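Local coordinates for toxin coregulated pilin (Vibrio cholerae, PDB 3HRV), which is the major subunit of the toxin co-regulated pilus, a type IV pilus essential for bacterial aggregation and colonization of the host small intestine, at residues Q31-V36 and D122-I127; F89-N94 and A100-V105; S146-D149 and G155-K158. All blocks are in the same frame, centred on the assembly; numbering follows the deposited sequence.

Interaction 1 of 3, residues Q31-V36 and D122-I127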
# COMPACT_ATOMS: atom_id res chain seq x y z
N GLN A 31 -3.70 0.35 -12.26
CA GLN A 31 -4.04 1.67 -12.77
C GLN A 31 -4.52 2.57 -11.64
O GLN A 31 -4.13 3.73 -11.55
CB GLN A 31 -5.13 1.56 -13.83
CG GLN A 31 -4.73 0.78 -15.06
CD GLN A 31 -5.90 0.52 -15.99
OE1 GLN A 31 -7.02 0.97 -15.73
NE2 GLN A 31 -5.65 -0.19 -17.08
N ASN A 32 -5.37 2.03 -10.77
CA ASN A 32 -5.91 2.79 -9.66
C ASN A 32 -4.83 3.21 -8.67
O ASN A 32 -4.79 4.37 -8.25
CB ASN A 32 -6.99 2.00 -8.94
CG ASN A 32 -8.25 1.84 -9.77
OD1 ASN A 32 -8.32 2.31 -10.90
ND2 ASN A 32 -9.25 1.18 -9.20
N LEU A 33 -3.96 2.28 -8.30
CA LEU A 33 -2.89 2.58 -7.36
C LEU A 33 -2.00 3.68 -7.92
O LEU A 33 -1.56 4.57 -7.19
CB LEU A 33 -2.06 1.33 -7.07
CG LEU A 33 -2.72 0.35 -6.09
CD1 LEU A 33 -2.01 -1.00 -6.16
CD2 LEU A 33 -2.66 0.92 -4.68
N ASN A 34 -1.74 3.64 -9.22
CA ASN A 34 -0.90 4.65 -9.85
C ASN A 34 -1.58 6.02 -9.79
O ASN A 34 -0.97 7.01 -9.38
CB ASN A 34 -0.62 4.29 -11.31
CG ASN A 34 0.72 4.81 -11.78
OD1 ASN A 34 1.55 5.24 -10.98
ND2 ASN A 34 0.94 4.78 -13.10
N SER A 35 -2.84 6.06 -10.20
CA SER A 35 -3.60 7.31 -10.21
C SER A 35 -3.69 7.93 -8.82
O SER A 35 -3.51 9.14 -8.66
CB SER A 35 -5.01 7.06 -10.75
OG SER A 35 -4.98 6.65 -12.10
N VAL A 36 -3.95 7.10 -7.82
CA VAL A 36 -4.07 7.57 -6.46
C VAL A 36 -2.75 8.06 -5.86
O VAL A 36 -2.70 9.13 -5.26
CB VAL A 36 -4.68 6.47 -5.55
CG1 VAL A 36 -4.65 6.91 -4.09
CG2 VAL A 36 -6.12 6.20 -5.98
N ASP A 122 7.00 -2.35 -7.89
CA ASP A 122 8.06 -1.47 -8.36
C ASP A 122 7.69 0.01 -8.35
O ASP A 122 8.56 0.88 -8.41
CB ASP A 122 8.49 -1.87 -9.78
CG ASP A 122 7.42 -1.56 -10.81
OD1 ASP A 122 7.70 -0.77 -11.74
OD2 ASP A 122 6.31 -2.11 -10.70
N MET A 123 6.19 0.38 -8.27
CA MET A 123 5.76 1.77 -8.23
C MET A 123 5.82 2.36 -6.83
O MET A 123 5.69 3.57 -6.65
CB MET A 123 4.33 1.88 -8.78
CG MET A 123 4.19 1.52 -10.25
SD MET A 123 2.48 1.61 -10.80
CE MET A 123 1.62 1.55 -9.26
N PHE A 124 6.17 1.45 -5.84
CA PHE A 124 6.19 1.91 -4.45
C PHE A 124 7.46 1.58 -3.69
O PHE A 124 7.92 0.44 -3.69
CB PHE A 124 5.01 1.32 -3.68
CG PHE A 124 3.67 1.78 -4.16
CD1 PHE A 124 2.97 1.06 -5.13
CD2 PHE A 124 3.11 2.96 -3.67
CE1 PHE A 124 1.74 1.50 -5.59
CE2 PHE A 124 1.87 3.41 -4.13
CZ PHE A 124 1.19 2.68 -5.09
N PRO A 125 8.05 2.56 -3.02
CA PRO A 125 9.27 2.29 -2.25
C PRO A 125 8.93 1.48 -0.84
O PRO A 125 9.79 0.85 -0.22
CB PRO A 125 10.02 3.62 -2.33
CG PRO A 125 8.93 4.63 -2.45
CD PRO A 125 7.97 3.98 -3.41
N PHE A 126 7.74 1.58 -0.50
CA PHE A 126 7.34 0.96 0.77
C PHE A 126 6.19 -0.04 0.56
O PHE A 126 5.20 0.27 -0.10
CB PHE A 126 6.88 2.06 1.73
CG PHE A 126 6.49 1.56 3.10
CD1 PHE A 126 7.44 1.44 4.11
CD2 PHE A 126 5.16 1.26 3.39
CE1 PHE A 126 7.07 1.03 5.40
CE2 PHE A 126 4.79 0.84 4.67
CZ PHE A 126 5.74 0.73 5.67
N ILE A 127 6.34 -1.25 1.10
CA ILE A 127 5.31 -2.28 0.99
C ILE A 127 5.19 -3.01 2.32
O ILE A 127 6.18 -3.51 2.85
CB ILE A 127 5.64 -3.31 -0.10
CG1 ILE A 127 5.82 -2.62 -1.45
CG2 ILE A 127 4.52 -4.35 -0.18
CD1 ILE A 127 6.20 -3.55 -2.58
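The Phe124 ring meets the helix with its outer edge: Leu33 O lies 3.9 Å from Phe124 CZ, near the ring plane. Leu33 CB comes to the same corner, 4.0 Å from Phe124 CZ, while Phe189 of strand 185-191 brings a second ring against Phe124 at about 45° between planes. The other flat group is the carboxamide of Asn34: Met123 SD lies over one of its faces, 3.8 Å from Asn34 OD1. These two side chains cross at about a right angle. Met123 runs out extended through chi2 and is then nearly eclipsed at chi3 (-19°), an unfavourable and perhaps doubtful torsion that turns CE back toward its own CB and sets it beside the helix, 4.0 Å from Asn34 CA and 4.3 Å from Leu33 CB. This joins helix 24-44, the remainder of the pilin's long N-terminal helix, to the 3-10 turn and loop that lead into strand 126-131. Ile103 of strand 100-108 touches both Leu33 and Phe124. No hydrogen bond spans the segments, and Asn34 OD1 takes its bond from Gln37 NE2 within the helix. Cohesion therefore rests on van der Waals contact, with sulfur over an amide face and an aromatic edge against a backbone carbonyl oxygen.

Interaction 2 of 3, residues F89-N94 and A100-V105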
# COMPACT_ATOMS: atom_id res chain seq x y z
N PHE A 89 -3.74 5.98 4.20
CA PHE A 89 -3.26 6.35 5.52
C PHE A 89 -2.02 7.22 5.44
O PHE A 89 -1.12 6.97 4.65
CB PHE A 89 -2.85 5.11 6.33
CG PHE A 89 -3.99 4.35 6.94
CD1 PHE A 89 -4.61 3.32 6.24
CD2 PHE A 89 -4.42 4.64 8.23
CE1 PHE A 89 -5.64 2.59 6.83
CE2 PHE A 89 -5.44 3.91 8.82
CZ PHE A 89 -6.06 2.89 8.12
N SER A 90 -1.99 8.26 6.27
CA SER A 90 -0.81 9.10 6.33
C SER A 90 -0.06 8.52 7.52
O SER A 90 -0.68 8.21 8.54
CB SER A 90 -1.21 10.55 6.61
OG SER A 90 -1.71 11.18 5.45
N PHE A 91 1.24 8.33 7.40
CA PHE A 91 2.00 7.79 8.52
C PHE A 91 3.38 8.43 8.64
O PHE A 91 3.79 9.20 7.78
CB PHE A 91 2.05 6.24 8.46
CG PHE A 91 2.88 5.67 7.34
CD1 PHE A 91 3.96 4.83 7.63
CD2 PHE A 91 2.55 5.89 6.00
CE1 PHE A 91 4.69 4.22 6.62
CE2 PHE A 91 3.28 5.28 4.98
CZ PHE A 91 4.36 4.44 5.29
N PRO A 92 4.10 8.15 9.74
CA PRO A 92 5.41 8.75 9.92
C PRO A 92 6.57 8.31 9.03
O PRO A 92 6.58 7.22 8.48
CB PRO A 92 5.70 8.50 11.39
CG PRO A 92 5.04 7.20 11.64
CD PRO A 92 3.72 7.34 10.91
N ARG A 93 7.54 9.21 8.90
CA ARG A 93 8.75 8.94 8.14
C ARG A 93 9.90 9.49 8.96
O ARG A 93 9.97 10.70 9.21
CB ARG A 93 8.73 9.62 6.77
CG ARG A 93 10.04 9.40 6.02
CD ARG A 93 10.08 10.02 4.64
NE ARG A 93 11.39 9.84 4.03
CZ ARG A 93 11.70 10.17 2.78
NH1 ARG A 93 10.78 10.69 1.98
NH2 ARG A 93 12.93 9.97 2.33
N ASN A 94 10.79 8.61 9.39
CA ASN A 94 11.93 9.01 10.20
C ASN A 94 11.43 9.66 11.49
O ASN A 94 12.00 10.65 11.96
CB ASN A 94 12.81 9.98 9.41
CG ASN A 94 14.24 10.00 9.90
OD1 ASN A 94 14.75 8.99 10.39
ND2 ASN A 94 14.90 11.15 9.79
N ALA A 100 4.56 10.58 5.19
CA ALA A 100 4.42 9.58 4.14
C ALA A 100 2.96 9.12 4.12
O ALA A 100 2.19 9.46 5.00
CB ALA A 100 5.34 8.39 4.41
N PHE A 101 2.59 8.37 3.09
CA PHE A 101 1.23 7.86 2.99
C PHE A 101 1.27 6.46 2.43
O PHE A 101 2.23 6.07 1.77
CB PHE A 101 0.37 8.76 2.08
CG PHE A 101 0.73 8.67 0.62
CD1 PHE A 101 0.07 7.77 -0.21
CD2 PHE A 101 1.74 9.46 0.09
CE1 PHE A 101 0.42 7.66 -1.56
CE2 PHE A 101 2.09 9.37 -1.26
CZ PHE A 101 1.43 8.46 -2.08
N ALA A 102 0.22 5.69 2.70
CA ALA A 102 0.14 4.33 2.20
C ALA A 102 -1.28 4.05 1.71
O ALA A 102 -2.26 4.40 2.38
CB ALA A 102 0.52 3.33 3.29
N ILE A 103 -1.38 3.45 0.54
CA ILE A 103 -2.67 3.09 -0.02
C ILE A 103 -2.89 1.64 0.37
O ILE A 103 -2.06 0.77 0.07
CB ILE A 103 -2.67 3.22 -1.55
CG1 ILE A 103 -2.21 4.63 -1.95
CG2 ILE A 103 -4.07 2.95 -2.10
CD1 ILE A 103 -1.90 4.78 -3.41
N THR A 104 -4.00 1.37 1.04
CA THR A 104 -4.28 0.02 1.49
C THR A 104 -5.27 -0.72 0.60
O THR A 104 -6.35 -0.22 0.30
CB THR A 104 -4.77 0.01 2.94
OG1 THR A 104 -5.94 0.83 3.07
CG2 THR A 104 -3.68 0.54 3.87
N VAL A 105 -4.87 -1.92 0.18
CA VAL A 105 -5.69 -2.77 -0.66
C VAL A 105 -5.94 -4.04 0.13
O VAL A 105 -5.06 -4.90 0.24
CB VAL A 105 -4.96 -3.13 -1.97
CG1 VAL A 105 -5.89 -3.88 -2.91
CG2 VAL A 105 -4.44 -1.86 -2.64
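An antiparallel beta hairpin, made by strands 87-93 and 100-108 at one margin of the pilin's sheet, is held together here by three successive residue pairs. Phe89 with Ala102 and Phe91 with Ala100 are hydrogen-bonded pairs; Ser90 with Phe101 between them is a non-hydrogen-bonded pair. At the first, Phe89 N gives to Ala102 O at 2.8 Å and Ala102 N returns to Phe89 O at 2.7 Å. Nearer the turn the pair is less regular: Phe91 N gives to Ala100 O at 2.8 Å, short and fairly straight but from well above the carbonyl plane; the return bond, Ala100 N to Phe91 O, is 3.0 Å long and bent to 135° at the hydrogen. Between the pairs, Phe101 CA makes a bent CA-H...O contact with Phe89 O, 3.0 Å away.

Phe91, Ala100, Ala102 and Phe89 share one face of the sheet. With chi1 at 69°, Phe91 CG sits between its own backbone N and carbonyl carbon, and the ring swings across the neighbouring strand. Ala100 CB lies over its face in a CH-pi contact, 4.2 Å from the ring centroid, while Phe101 C meets its edge at CE2. Further along, Thr104 CG2 packs against Phe89 CD1 at 3.8 Å. Ser90 and Phe101 occupy the other face, where Ser90 OG is hydrogen-bonded to Pro51 O and the Phe101 ring meets Tyr50. The Phe91 ring packs on the methyls of both Ala100 and Ala102, so the pair with the one strongly bent hydrogen bond is also joined by apolar and CH-pi contact.

Interaction 3 of 3, residues S146-D149 and G155-K158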
# COMPACT_ATOMS: atom_id res chain seq x y z
N SER A 146 11.45 1.62 9.34
CA SER A 146 11.01 0.23 9.42
C SER A 146 11.86 -0.58 8.45
O SER A 146 11.80 -0.38 7.23
CB SER A 146 9.53 0.09 9.04
OG SER A 146 8.68 0.56 10.08
N VAL A 147 12.67 -1.49 8.99
CA VAL A 147 13.55 -2.31 8.17
C VAL A 147 12.81 -3.49 7.55
O VAL A 147 12.17 -4.28 8.24
CB VAL A 147 14.73 -2.85 9.00
CG1 VAL A 147 15.62 -3.74 8.14
CG2 VAL A 147 15.54 -1.68 9.55
N ALA A 148 12.90 -3.59 6.23
CA ALA A 148 12.23 -4.66 5.50
C ALA A 148 12.94 -6.00 5.60
O ALA A 148 14.17 -6.06 5.68
CB ALA A 148 12.09 -4.27 4.04
N ASP A 149 12.15 -7.07 5.62
CA ASP A 149 12.67 -8.43 5.67
C ASP A 149 11.74 -9.28 4.83
O ASP A 149 10.88 -10.00 5.35
CB ASP A 149 12.71 -8.96 7.11
CG ASP A 149 13.53 -10.23 7.23
OD1 ASP A 149 13.80 -10.87 6.19
OD2 ASP A 149 13.90 -10.59 8.37
N GLY A 155 4.63 -8.36 6.93
CA GLY A 155 5.03 -7.07 7.46
C GLY A 155 5.70 -6.24 6.39
O GLY A 155 5.39 -6.36 5.21
N VAL A 156 6.63 -5.38 6.80
CA VAL A 156 7.34 -4.54 5.86
C VAL A 156 8.31 -5.41 5.06
O VAL A 156 9.26 -5.97 5.62
CB VAL A 156 8.11 -3.42 6.59
CG1 VAL A 156 8.90 -2.59 5.60
CG2 VAL A 156 7.14 -2.55 7.36
N ILE A 157 8.06 -5.53 3.76
CA ILE A 157 8.92 -6.34 2.90
C ILE A 157 9.67 -5.48 1.90
O ILE A 157 10.38 -6.00 1.03
CB ILE A 157 8.11 -7.43 2.16
CG1 ILE A 157 7.06 -6.79 1.26
CG2 ILE A 157 7.46 -8.37 3.17
CD1 ILE A 157 6.31 -7.81 0.39
N LYS A 158 9.51 -4.17 2.01
CA LYS A 158 10.21 -3.23 1.14
C LYS A 158 10.15 -1.84 1.77
O LYS A 158 9.08 -1.39 2.18
CB LYS A 158 9.57 -3.18 -0.26
CG LYS A 158 10.35 -2.33 -1.26
CD LYS A 158 9.66 -2.24 -2.61
CE LYS A 158 10.42 -1.31 -3.55
NZ LYS A 158 9.78 -1.19 -4.89
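Val156 and Ala148 carry this contact, and the fork of the valine decides how. Its CG1 stands anti to the backbone N (chi1 178°) and lies alongside the alanine, 3.9 Å from Ala148 CB. CG2 branches the other way, beside the backbone N, and touches Ser146 CB, also at 3.9 Å. Ala148 CB packs against the backbone after the valine, 3.3 Å from Lys158 N. Ser146 OG is hydrogen-bonded to Asp142 N. This loop runs along strand 155-158, one of the two outermost strands of the sheet, which carries a classic beta bulge: Ile157 and Lys158 both face Ile127 of strand 126-131. A single hydrogen bond crosses between the segments, from Asp149 N to Val156 O, 3.1 Å long and 161° at the hydrogen, with the donor in the carbonyl plane. Ala148 CA adds a CA-H...O contact to that same oxygen at 3.2 Å, giving Val156 O two neighbours from the loop. Lys158 leads off from the loop in a fully extended chain, and its NZ hydrogen-bonds to the carbonyl oxygens of Phe124 and Gly121.

Overall arrangement
From the N terminus, helix 24-44 supplies the first half of interaction 1, whose partner follows 86 residues later; the large loop it closes holds the whole of interaction 2, a short hairpin between strands 87-93 and 100-108. Interaction 3 opens only after interaction 1 has closed, and itself closes a short loop of five residues between 146-149 and 155-158. Interactions 1 and 2 touch where Leu33 and Val36 pack on Ile103 and where the Phe91 and Phe126 rings meet. Interactions 1 and 3 join through backbone pairing of Ile127 with Ile157 and Lys158. Interactions 2 and 3 do not touch, their nearest atoms about 6 Å apart, and lie toward opposite margins of the same antiparallel sheet.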